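Local structure of DUF3863 domain-containing protein (Parabacteroides distasonis, 3LM3) at residues A[55-60]-A[92-97]; A[96-99]-A[103-106]; A[251-256]-A[348-353]. The protein is of unknown function but is probably a glycoside hydrolase or deacetylase. All coordinates share one frame; numbering follows the deposited sequence.

Contact 1 (A[55-60]-A[92-97])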
ATOM      1  N   GLY A  55      13.115 -19.263   9.366  1.00  9.01           N
ATOM      2  CA  GLY A  55      12.748 -17.879   9.538  1.00 11.34           C
ATOM      3  C   GLY A  55      11.368 -17.562   9.006  1.00 10.57           C
ATOM      4  O   GLY A  55      10.611 -16.792   9.612  1.00 10.35           O
ATOM      5  N   VAL A  56      11.017 -18.129   7.847  1.00  8.93           N
ATOM      6  CA  VAL A  56       9.751 -17.911   7.248  0.60 10.62           C
ATOM      7  C   VAL A  56       8.630 -18.553   8.100  1.00 10.89           C
ATOM      8  O   VAL A  56       7.592 -17.976   8.351  1.00 11.31           O
ATOM      9  CB  VAL A  56       9.840 -18.458   5.811  0.60 13.21           C
ATOM     10  CG1 VAL A  56       8.530 -18.390   5.148  0.60  9.87           C
ATOM     11  CG2 VAL A  56      10.927 -17.654   5.016  0.60  9.09           C
ATOM     12  N   ARG A  57       8.872 -19.778   8.527  1.00  7.95           N
ATOM     13  CA  ARG A  57       7.924 -20.514   9.378  1.00  7.80           C
ATOM     14  C   ARG A  57       7.706 -19.768  10.706  1.00  8.43           C
ATOM     15  O   ARG A  57       6.588 -19.623  11.174  1.00  9.45           O
ATOM     16  CB  ARG A  57       8.446 -21.921   9.626  1.00  9.30           C
ATOM     17  CG  ARG A  57       7.562 -22.748  10.557  1.00 14.35           C
ATOM     18  CD  ARG A  57       8.028 -24.230  10.591  1.00 20.66           C
ATOM     19  NE  ARG A  57       9.472 -24.323  10.799  1.00 29.28           N
ATOM     20  CZ  ARG A  57      10.306 -25.217  10.241  1.00 34.53           C
ATOM     21  NH1 ARG A  57       9.877 -26.175   9.406  1.00 31.40           N
ATOM     22  NH2 ARG A  57      11.615 -25.142  10.515  1.00 33.08           N
ATOM     23  N   ALA A  58       8.784 -19.266  11.304  1.00  8.07           N
ATOM     24  CA  ALA A  58       8.648 -18.553  12.553  1.00  7.94           C
ATOM     25  C   ALA A  58       7.799 -17.299  12.378  1.00  8.17           C
ATOM     26  O   ALA A  58       6.981 -16.982  13.230  1.00  8.97           O
ATOM     27  CB  ALA A  58      10.031 -18.178  13.094  1.00  9.33           C
ATOM     28  N   LEU A  59       8.003 -16.578  11.283  1.00  8.24           N
ATOM     29  CA  LEU A  59       7.236 -15.377  11.052  1.00 10.36           C
ATOM     30  C   LEU A  59       5.754 -15.703  10.839  1.00  8.96           C
ATOM     31  O   LEU A  59       4.885 -14.996  11.371  1.00  9.16           O
ATOM     32  CB  LEU A  59       7.861 -14.601   9.868  1.00 12.57           C
ATOM     33  CG  LEU A  59       7.419 -13.162   9.710  1.00 14.63           C
ATOM     34  CD1 LEU A  59       7.744 -12.333  10.946  1.00 15.07           C
ATOM     35  CD2 LEU A  59       8.140 -12.583   8.455  1.00 15.41           C
ATOM     36  N   ARG A  60       5.452 -16.773  10.085  1.00  8.46           N
ATOM     37  CA  ARG A  60       4.058 -17.200   9.876  1.00  7.78           C
ATOM     38  C   ARG A  60       3.395 -17.642  11.182  1.00  9.65           C
ATOM     39  O   ARG A  60       2.243 -17.359  11.407  1.00 10.75           O
ATOM     40  CB  ARG A  60       3.949 -18.318   8.830  1.00 10.33           C
ATOM     41  CG  ARG A  60       2.553 -18.869   8.427  1.00 14.98           C
ATOM     42  CD  ARG A  60       1.773 -17.755   7.937  1.00 18.22           C
ATOM     43  NE  ARG A  60       0.415 -17.989   7.432  1.00 13.53           N
ATOM     44  CZ  ARG A  60      -0.688 -18.107   8.159  1.00 10.98           C
ATOM     45  NH1 ARG A  60      -0.625 -18.285   9.478  1.00 12.85           N
ATOM     46  NH2 ARG A  60      -1.847 -18.011   7.564  1.00  8.31           N
ATOM     47  N   ARG A  92       9.547 -22.414  -0.887  1.00  7.73           N
ATOM     48  CA  ARG A  92       8.426 -22.587  -1.790  1.00  6.83           C
ATOM     49  C   ARG A  92       7.513 -23.747  -1.319  1.00  7.26           C
ATOM     50  O   ARG A  92       6.289 -23.614  -1.318  1.00  7.65           O
ATOM     51  CB  ARG A  92       8.862 -22.807  -3.246  1.00  8.30           C
ATOM     52  CG  ARG A  92       9.433 -21.539  -3.926  1.00  6.71           C
ATOM     53  CD  ARG A  92       9.662 -21.713  -5.402  1.00  9.72           C
ATOM     54  NE  ARG A  92      10.594 -22.780  -5.698  1.00  9.11           N
ATOM     55  CZ  ARG A  92      11.918 -22.639  -5.817  1.00  7.91           C
ATOM     56  NH1 ARG A  92      12.517 -21.464  -5.655  1.00  7.41           N
ATOM     57  NH2 ARG A  92      12.648 -23.690  -6.085  1.00 10.05           N
ATOM     58  N   ASP A  93       8.091 -24.873  -0.918  1.00  7.92           N
ATOM     59  CA  ASP A  93       7.300 -26.022  -0.475  1.00  7.43           C
ATOM     60  C   ASP A  93       6.462 -25.638   0.743  1.00  8.10           C
ATOM     61  O   ASP A  93       5.286 -25.989   0.821  1.00  8.64           O
ATOM     62  CB  ASP A  93       8.183 -27.236  -0.136  1.00  9.14           C
ATOM     63  CG  ASP A  93       8.800 -27.912  -1.354  1.00 12.44           C
ATOM     64  OD1 ASP A  93       8.413 -27.648  -2.508  1.00 12.99           O
ATOM     65  OD2 ASP A  93       9.692 -28.749  -1.119  1.00 14.62           O
ATOM     66  N   TYR A  94       7.050 -24.892   1.670  1.00  8.47           N
ATOM     67  CA  TYR A  94       6.334 -24.479   2.868  1.00  9.14           C
ATOM     68  C   TYR A  94       5.196 -23.530   2.528  1.00  8.74           C
ATOM     69  O   TYR A  94       4.085 -23.631   3.053  1.00  7.37           O
ATOM     70  CB  TYR A  94       7.301 -23.800   3.849  1.00  9.33           C
ATOM     71  CG  TYR A  94       6.616 -23.172   5.045  1.00  9.92           C
ATOM     72  CD1 TYR A  94       6.107 -23.958   6.058  1.00  9.04           C
ATOM     73  CD2 TYR A  94       6.434 -21.818   5.141  1.00  8.86           C
ATOM     74  CE1 TYR A  94       5.461 -23.399   7.136  1.00 10.82           C
ATOM     75  CE2 TYR A  94       5.804 -21.258   6.216  1.00  9.34           C
ATOM     76  CZ  TYR A  94       5.309 -22.053   7.202  1.00 13.17           C
ATOM     77  OH  TYR A  94       4.647 -21.491   8.283  1.00 14.14           O
ATOM     78  N   VAL A  95       5.446 -22.602   1.629  1.00  7.47           N
ATOM     79  CA  VAL A  95       4.420 -21.674   1.216  1.00  7.45           C
ATOM     80  C   VAL A  95       3.244 -22.396   0.520  1.00  6.67           C
ATOM     81  O   VAL A  95       2.071 -22.059   0.721  1.00  8.45           O
ATOM     82  CB  VAL A  95       5.017 -20.556   0.327  1.00  8.34           C
ATOM     83  CG1 VAL A  95       3.930 -19.831  -0.395  1.00 10.64           C
ATOM     84  CG2 VAL A  95       5.832 -19.590   1.199  1.00  8.67           C
ATOM     85  N   VAL A  96       3.535 -23.434  -0.276  1.00  7.65           N
ATOM     86  CA  VAL A  96       2.463 -24.240  -0.868  1.00  7.40           C
ATOM     87  C   VAL A  96       1.629 -24.937   0.235  1.00  7.56           C
ATOM     88  O   VAL A  96       0.392 -24.963   0.183  1.00  7.68           O
ATOM     89  CB  VAL A  96       3.003 -25.247  -1.866  1.00  8.07           C
ATOM     90  CG1 VAL A  96       1.879 -26.204  -2.331  1.00  9.61           C
ATOM     91  CG2 VAL A  96       3.623 -24.528  -3.089  1.00  9.73           C
ATOM     92  N   GLU A  97       2.306 -25.480   1.237  1.00  7.09           N
ATOM     93  CA  GLU A  97       1.632 -26.072   2.410  1.00  8.04           C
ATOM     94  C   GLU A  97       0.740 -25.032   3.064  1.00  7.98           C
ATOM     95  O   GLU A  97      -0.343 -25.348   3.518  1.00  9.42           O
ATOM     96  CB  GLU A  97       2.653 -26.604   3.401  1.00  7.49           C
ATOM     97  CG  GLU A  97       3.388 -27.867   2.943  1.00 14.76           C
ATOM     98  CD  GLU A  97       4.668 -28.230   3.723  1.00 27.02           C
ATOM     99  OE1 GLU A  97       5.093 -27.529   4.658  1.00 23.30           O
ATOM    100  OE2 GLU A  97       5.287 -29.261   3.370  1.00 32.64           O
TER

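Contact 2 (A[96-99]-A[103-106])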
ATOM      1  N   VAL A  96       3.535 -23.434  -0.276  1.00  7.65           N
ATOM      2  CA  VAL A  96       2.463 -24.240  -0.868  1.00  7.40           C
ATOM      3  C   VAL A  96       1.629 -24.937   0.235  1.00  7.56           C
ATOM      4  O   VAL A  96       0.392 -24.963   0.183  1.00  7.68           O
ATOM      5  CB  VAL A  96       3.003 -25.247  -1.866  1.00  8.07           C
ATOM      6  CG1 VAL A  96       1.879 -26.204  -2.331  1.00  9.61           C
ATOM      7  CG2 VAL A  96       3.623 -24.528  -3.089  1.00  9.73           C
ATOM      8  N   GLU A  97       2.306 -25.480   1.237  1.00  7.09           N
ATOM      9  CA  GLU A  97       1.632 -26.072   2.410  1.00  8.04           C
ATOM     10  C   GLU A  97       0.740 -25.032   3.064  1.00  7.98           C
ATOM     11  O   GLU A  97      -0.343 -25.348   3.518  1.00  9.42           O
ATOM     12  CB  GLU A  97       2.653 -26.604   3.401  1.00  7.49           C
ATOM     13  CG  GLU A  97       3.388 -27.867   2.943  1.00 14.76           C
ATOM     14  CD  GLU A  97       4.668 -28.230   3.723  1.00 27.02           C
ATOM     15  OE1 GLU A  97       5.093 -27.529   4.658  1.00 23.30           O
ATOM     16  OE2 GLU A  97       5.287 -29.261   3.370  1.00 32.64           O
ATOM     17  N   CYS A  98       1.208 -23.786   3.156  1.00  8.03           N
ATOM     18  CA  CYS A  98       0.399 -22.702   3.765  1.00  8.26           C
ATOM     19  C   CYS A  98      -0.828 -22.325   2.928  1.00  9.19           C
ATOM     20  O   CYS A  98      -1.889 -22.004   3.458  1.00  7.58           O
ATOM     21  CB  CYS A  98       1.270 -21.464   3.968  1.00  7.85           C
ATOM     22  SG  CYS A  98       2.496 -21.618   5.275  1.00  9.29           S
ATOM     23  N   GLN A  99      -0.680 -22.343   1.612  1.00  8.80           N
ATOM     24  CA  GLN A  99      -1.808 -22.096   0.735  1.00  8.60           C
ATOM     25  C   GLN A  99      -2.907 -23.133   1.043  1.00  8.31           C
ATOM     26  O   GLN A  99      -4.080 -22.788   1.179  1.00  8.67           O
ATOM     27  CB  GLN A  99      -1.359 -22.134  -0.726  1.00  8.67           C
ATOM     28  CG  GLN A  99      -2.392 -21.715  -1.732  1.00  9.06           C
ATOM     29  CD  GLN A  99      -3.487 -22.733  -1.953  1.00 10.46           C
ATOM     30  OE1 GLN A  99      -3.237 -23.944  -1.940  1.00 11.84           O
ATOM     31  NE2 GLN A  99      -4.699 -22.247  -2.228  1.00 13.33           N
ATOM     32  N   GLY A 103      -5.178 -21.152   3.431  1.00  8.55           N
ATOM     33  CA  GLY A 103      -5.751 -20.344   2.364  1.00  7.96           C
ATOM     34  C   GLY A 103      -4.935 -19.074   2.130  1.00  8.49           C
ATOM     35  O   GLY A 103      -5.454 -18.064   1.611  1.00  8.66           O
ATOM     36  N   ASP A 104      -3.649 -19.105   2.476  1.00  7.19           N
ATOM     37  CA  ASP A 104      -2.769 -17.991   2.109  1.00  6.87           C
ATOM     38  C   ASP A 104      -2.761 -17.882   0.580  1.00  7.99           C
ATOM     39  O   ASP A 104      -2.937 -18.871  -0.117  1.00  7.81           O
ATOM     40  CB  ASP A 104      -1.332 -18.184   2.605  1.00  7.15           C
ATOM     41  CG  ASP A 104      -1.180 -18.052   4.115  1.00  7.13           C
ATOM     42  OD1 ASP A 104      -2.083 -17.470   4.763  1.00  7.18           O
ATOM     43  OD2 ASP A 104      -0.118 -18.530   4.587  1.00  7.49           O
ATOM     44  N   GLU A 105      -2.510 -16.675   0.092  1.00  6.21           N
ATOM     45  CA  GLU A 105      -2.331 -16.395  -1.327  1.00  6.17           C
ATOM     46  C   GLU A 105      -0.836 -16.527  -1.663  1.00  6.67           C
ATOM     47  O   GLU A 105       0.025 -16.237  -0.830  1.00  6.45           O
ATOM     48  CB  GLU A 105      -2.844 -14.972  -1.619  1.00  6.30           C
ATOM     49  CG  GLU A 105      -2.681 -14.451  -3.011  1.00  6.81           C
ATOM     50  CD  GLU A 105      -3.427 -13.166  -3.240  1.00 10.07           C
ATOM     51  OE1 GLU A 105      -3.332 -12.250  -2.402  1.00  8.91           O
ATOM     52  OE2 GLU A 105      -4.130 -13.049  -4.271  1.00 11.76           O
ATOM     53  N   VAL A 106      -0.535 -16.906  -2.902  1.00  6.71           N
ATOM     54  CA  VAL A 106       0.822 -16.996  -3.402  1.00  6.85           C
ATOM     55  C   VAL A 106       0.889 -16.228  -4.699  1.00  8.25           C
ATOM     56  O   VAL A 106       0.155 -16.530  -5.658  1.00  6.90           O
ATOM     57  CB  VAL A 106       1.213 -18.456  -3.663  1.00  8.01           C
ATOM     58  CG1 VAL A 106       2.728 -18.545  -4.105  1.00  9.04           C
ATOM     59  CG2 VAL A 106       0.949 -19.326  -2.400  1.00  9.19           C
TER
HETATM   60  O   HOH W   1      -5.360 -19.327  -1.552  1.00 11.99           O

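Contact 3 (A[251-256]-A[348-353])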
ATOM      1  N   LYS A 251      10.888  -1.566  14.793  1.00  7.50           N
ATOM      2  CA  LYS A 251      12.354  -1.605  14.690  1.00  8.07           C
ATOM      3  C   LYS A 251      12.939  -0.243  15.077  1.00  7.57           C
ATOM      4  O   LYS A 251      13.706  -0.153  16.018  1.00 10.30           O
ATOM      5  CB  LYS A 251      12.762  -2.055  13.299  1.00  9.34           C
ATOM      6  CG  LYS A 251      14.221  -2.450  13.139  1.00 11.19           C
ATOM      7  CD  LYS A 251      15.159  -1.286  13.023  1.00 12.47           C
ATOM      8  CE  LYS A 251      15.021  -0.446  11.766  1.00 15.21           C
ATOM      9  NZ  LYS A 251      16.187   0.535  11.659  1.00 15.88           N
ATOM     10  N   GLY A 252      12.550   0.820  14.376  1.00  8.56           N
ATOM     11  CA  GLY A 252      13.156   2.130  14.626  1.00 10.02           C
ATOM     12  C   GLY A 252      12.951   2.729  16.003  1.00  9.63           C
ATOM     13  O   GLY A 252      13.840   3.417  16.548  1.00  9.45           O
ATOM     14  N   TRP A 253      11.780   2.476  16.592  1.00  8.95           N
ATOM     15  CA  TRP A 253      11.473   3.037  17.897  1.00  8.73           C
ATOM     16  C   TRP A 253      11.599   2.027  19.039  1.00 10.52           C
ATOM     17  O   TRP A 253      11.470   2.410  20.192  1.00 11.12           O
ATOM     18  CB  TRP A 253      10.056   3.576  17.893  1.00  9.81           C
ATOM     19  CG  TRP A 253       9.795   4.754  17.019  1.00  7.82           C
ATOM     20  CD1 TRP A 253      10.628   5.332  16.088  1.00  8.25           C
ATOM     21  CD2 TRP A 253       8.595   5.528  17.004  1.00  7.59           C
ATOM     22  NE1 TRP A 253      10.035   6.429  15.546  1.00 10.19           N
ATOM     23  CE2 TRP A 253       8.771   6.555  16.071  1.00  7.38           C
ATOM     24  CE3 TRP A 253       7.394   5.460  17.716  1.00  8.99           C
ATOM     25  CZ2 TRP A 253       7.799   7.509  15.823  1.00  8.20           C
ATOM     26  CZ3 TRP A 253       6.428   6.409  17.476  1.00  9.88           C
ATOM     27  CH2 TRP A 253       6.617   7.406  16.529  1.00  7.83           C
ATOM     28  N   GLY A 254      11.740   0.741  18.725  1.00 10.35           N
ATOM     29  CA  GLY A 254      11.607  -0.289  19.739  1.00  9.56           C
ATOM     30  C   GLY A 254      10.169  -0.761  19.848  1.00  9.03           C
ATOM     31  O   GLY A 254       9.216  -0.068  19.414  1.00  8.18           O
ATOM     32  N   LEU A 255       9.980  -1.917  20.459  1.00  8.90           N
ATOM     33  CA  LEU A 255       8.668  -2.537  20.452  1.00  8.60           C
ATOM     34  C   LEU A 255       7.594  -1.715  21.145  1.00  8.33           C
ATOM     35  O   LEU A 255       6.482  -1.573  20.623  1.00  8.88           O
ATOM     36  CB  LEU A 255       8.718  -3.941  21.081  1.00  9.76           C
ATOM     37  CG  LEU A 255       9.646  -4.941  20.374  1.00 10.26           C
ATOM     38  CD1 LEU A 255       9.545  -6.294  21.085  1.00 15.66           C
ATOM     39  CD2 LEU A 255       9.332  -5.055  18.882  1.00 12.61           C
ATOM     40  N   ASP A 256       7.912  -1.190  22.326  1.00  8.78           N
ATOM     41  CA  ASP A 256       6.923  -0.536  23.178  0.50 11.30           C
ATOM     42  C   ASP A 256       6.340   0.709  22.513  1.00  9.76           C
ATOM     43  O   ASP A 256       5.130   0.880  22.401  1.00 10.44           O
ATOM     44  CB  ASP A 256       7.551  -0.125  24.516  0.50 13.35           C
ATOM     45  CG  ASP A 256       7.770  -1.292  25.466  0.50 19.91           C
ATOM     46  OD1 ASP A 256       7.224  -2.386  25.243  0.50 17.51           O
ATOM     47  OD2 ASP A 256       8.488  -1.085  26.469  0.50 26.20           O
ATOM     48  N   SER A 348      -0.464  11.296  17.036  1.00  6.42           N
ATOM     49  CA  SER A 348      -0.386  10.427  18.198  1.00  7.59           C
ATOM     50  C   SER A 348       0.317  11.076  19.365  1.00  6.47           C
ATOM     51  O   SER A 348       0.186  10.635  20.505  1.00  8.23           O
ATOM     52  CB  SER A 348       0.333   9.131  17.863  1.00  8.02           C
ATOM     53  OG  SER A 348       1.695   9.351  17.532  1.00  8.31           O
ATOM     54  N   GLY A 349       1.130  12.092  19.096  1.00  5.96           N
ATOM     55  CA  GLY A 349       2.011  12.594  20.127  1.00  5.61           C
ATOM     56  C   GLY A 349       3.318  11.849  20.283  1.00  6.56           C
ATOM     57  O   GLY A 349       4.059  12.089  21.266  1.00  8.23           O
ATOM     58  N   LEU A 350       3.606  10.930  19.371  1.00  6.71           N
ATOM     59  CA  LEU A 350       4.854  10.212  19.346  1.00  6.23           C
ATOM     60  C   LEU A 350       5.621  10.557  18.078  1.00  6.22           C
ATOM     61  O   LEU A 350       5.064  10.553  16.986  1.00  6.92           O
ATOM     62  CB  LEU A 350       4.582   8.714  19.385  1.00  7.00           C
ATOM     63  CG  LEU A 350       3.673   8.216  20.517  1.00  8.97           C
ATOM     64  CD1 LEU A 350       3.322   6.730  20.244  1.00 12.15           C
ATOM     65  CD2 LEU A 350       4.349   8.401  21.853  1.00 10.71           C
ATOM     66  N   GLY A 351       6.913  10.848  18.245  1.00  6.32           N
ATOM     67  CA  GLY A 351       7.785  11.106  17.091  1.00  7.10           C
ATOM     68  C   GLY A 351       7.273  12.234  16.223  1.00  7.12           C
ATOM     69  O   GLY A 351       6.926  13.312  16.718  1.00  6.83           O
ATOM     70  N   ASP A 352       7.242  12.020  14.925  1.00  6.31           N
ATOM     71  CA  ASP A 352       6.778  13.043  14.002  1.00  7.14           C
ATOM     72  C   ASP A 352       5.270  13.028  13.742  1.00  7.30           C
ATOM     73  O   ASP A 352       4.777  13.724  12.871  1.00  8.12           O
ATOM     74  CB  ASP A 352       7.578  12.984  12.679  1.00  7.35           C
ATOM     75  CG  ASP A 352       7.462  11.647  11.955  1.00  8.75           C
ATOM     76  OD1 ASP A 352       7.225  10.629  12.615  1.00  7.99           O
ATOM     77  OD2 ASP A 352       7.672  11.632  10.717  1.00  8.65           O
ATOM     78  N   SER A 353       4.507  12.251  14.516  1.00  6.40           N
ATOM     79  CA  SER A 353       3.040  12.318  14.455  1.00  7.70           C
ATOM     80  C   SER A 353       2.599  13.421  15.441  1.00  6.24           C
ATOM     81  O   SER A 353       2.103  13.154  16.533  1.00  6.96           O
ATOM     82  CB  SER A 353       2.431  10.953  14.802  1.00  8.51           C
ATOM     83  OG  SER A 353       1.019  10.928  14.606  1.00  7.65           O
TER

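Contact 1 (A[55-60]-A[92-97])
Tyr94 reaches from helix 86-102 to the flank of helix 53-64 and carries nearly all of the contact between them, meeting Arg57 and Arg60 of the facing helix in two different ways. With CG anti to the backbone N (chi1 172°), the ring is carried toward helix 53-64. Arg57 supplies the roof: its CB lies over one face of the ring, 4.0 Å from Tyr94 CZ, while its alpha carbon comes to 3.7 Å from the same CZ. Arg60 closes the far end, with its CB near the ring plane and 3.3 Å from Tyr94 OH; its CG follows at 3.4 Å from that oxygen. The phenol oxygen therefore rests against the aliphatic root of an arginine rather than its charge. A further touch is less certain: in one of its two conformers Val56 brings CG1 obliquely to 4.0 Å from Tyr94 CD2.

Neither guanidinium stacks on the ring. The Arg60 chain bends at chi2 (58°) and carries its head away, to a salt bridge with Asp104 and a cation-pi contact with Tyr102. Arg57 stays extended until chi3, then leads outward to a weak, long ion pair with Glu54. With one large side chain spanning the interval, the short helical segments keep 10.7 Å between axes and run nearly parallel, 26° apart. Strand 73-76 backs both helices, Trp74 touching Val56 and Val95; helix 296-313 packs against Ala58 and Leu59, and Met137 of helix 120-138 touches Arg92, Val95 and Val96 of helix 86-102.

Contact 2 (A[96-99]-A[103-106])
Gln99, near the end of helix 86-102, lies against the chain that leaves the helix, and each part of it meets something different. Its CB sits 4.0 Å from Val106 CG2, an apolar touch at the start of strand 105-108. CG, anti to the backbone N (chi1 -172°), comes to 3.3 Å from Asp104 O. A bend at chi2 (-74°) then turns the amide so that NE2 donates to a water at 3.1 Å; that water in turn donates to Asp104 O over 2.9 Å. The one carbonyl is thus approached by the side chain's middle and, through water, by its tip.

This is the return leg of a beta-alpha-beta crossover, in which helix 86-102 is the long helix of the connection from strand 73-76 to its parallel neighbour 105-108. Gly103 makes the exit: it is the first residue to leave helical angles, with phi 77°, and its N gives weak hydrogen bonds to Gln99 O (3.0 Å) and Cys98 O (3.4 Å). Just beyond it, Asp104 turns OD2 to within 3.3 Å of Cys98 CB. Asp104 OD1 accepts from Leu72 N and forms a salt bridge with Arg60, and OD2 accepts from Trp74 NE1.

Contact 3 (A[251-256]-A[348-353])
The indole of Trp253 is the one flat side chain that bridges this contact, and the six-membered half of it does the touching. Leu350 and Gly351 come up to it obliquely, neither squarely over a face nor squarely at an edge. Leu350 CB lies 3.5 Å from Trp253 CZ3, with the leucine's CD1 a looser neighbour of the same carbon. Trp253 CH2 sits 3.5 Å from Leu350 O, so the outer corner of the ring rests against peptide as well as hydrocarbon. Next along the ring, Trp253 CZ2 stands 3.8 Å from Gly351 CA, where the lack of a side chain lets the indole lie close to the backbone itself.

The indole projects from the junction of helices 247-253 and 255-277, chi1 of -67° keeping CG beside the backbone N; Gly254 is the N-cap residue of the second helix. Around the rest of the indole are Ile235, Arg242 and Glu261. No hydrogen bond crosses between the two segments; the loop 348-353 is shaped by its own hydrogen bonds.

There, Ser348 N donates almost straight to Ser353 OG, 2.9 Å away at 171°, and Gly349 N donates to Ser353 O. Ser348 OG accepts from Leu350 N at 3.1 Å and is also hydrogen-bonded to Glu261, tying the loop to helix 255-277. Asp352 adds a salt bridge to Arg242. The arrangement is that of an ST turn at Ser348 running into a type II' beta turn from Leu350 to Ser353, closed by Ser353 N to Leu350 O at 3.0 Å, with Gly351 taking the positive phi of that turn in the connection between antiparallel strands 341-346 and 357-363.

Contacts 1 and 2 share helix 86-102, and their centres are 9 Å apart. They also touch directly: a salt bridge joins helix 53-64 to the residue before strand 105-108, and Val95 packs on Val106, joining helix 86-102 to the strand itself. Contact 2 is the buried one, combining backbone and water bonds with apolar touches; contact 1 is partly buried and relies on van der Waals packing around an aromatic ring. Contact 3 stands apart at the surface, its centre about 30 Å from that of contact 1, and joins a helix junction leading into a strand of the parallel sheet to a loop of the antiparallel one.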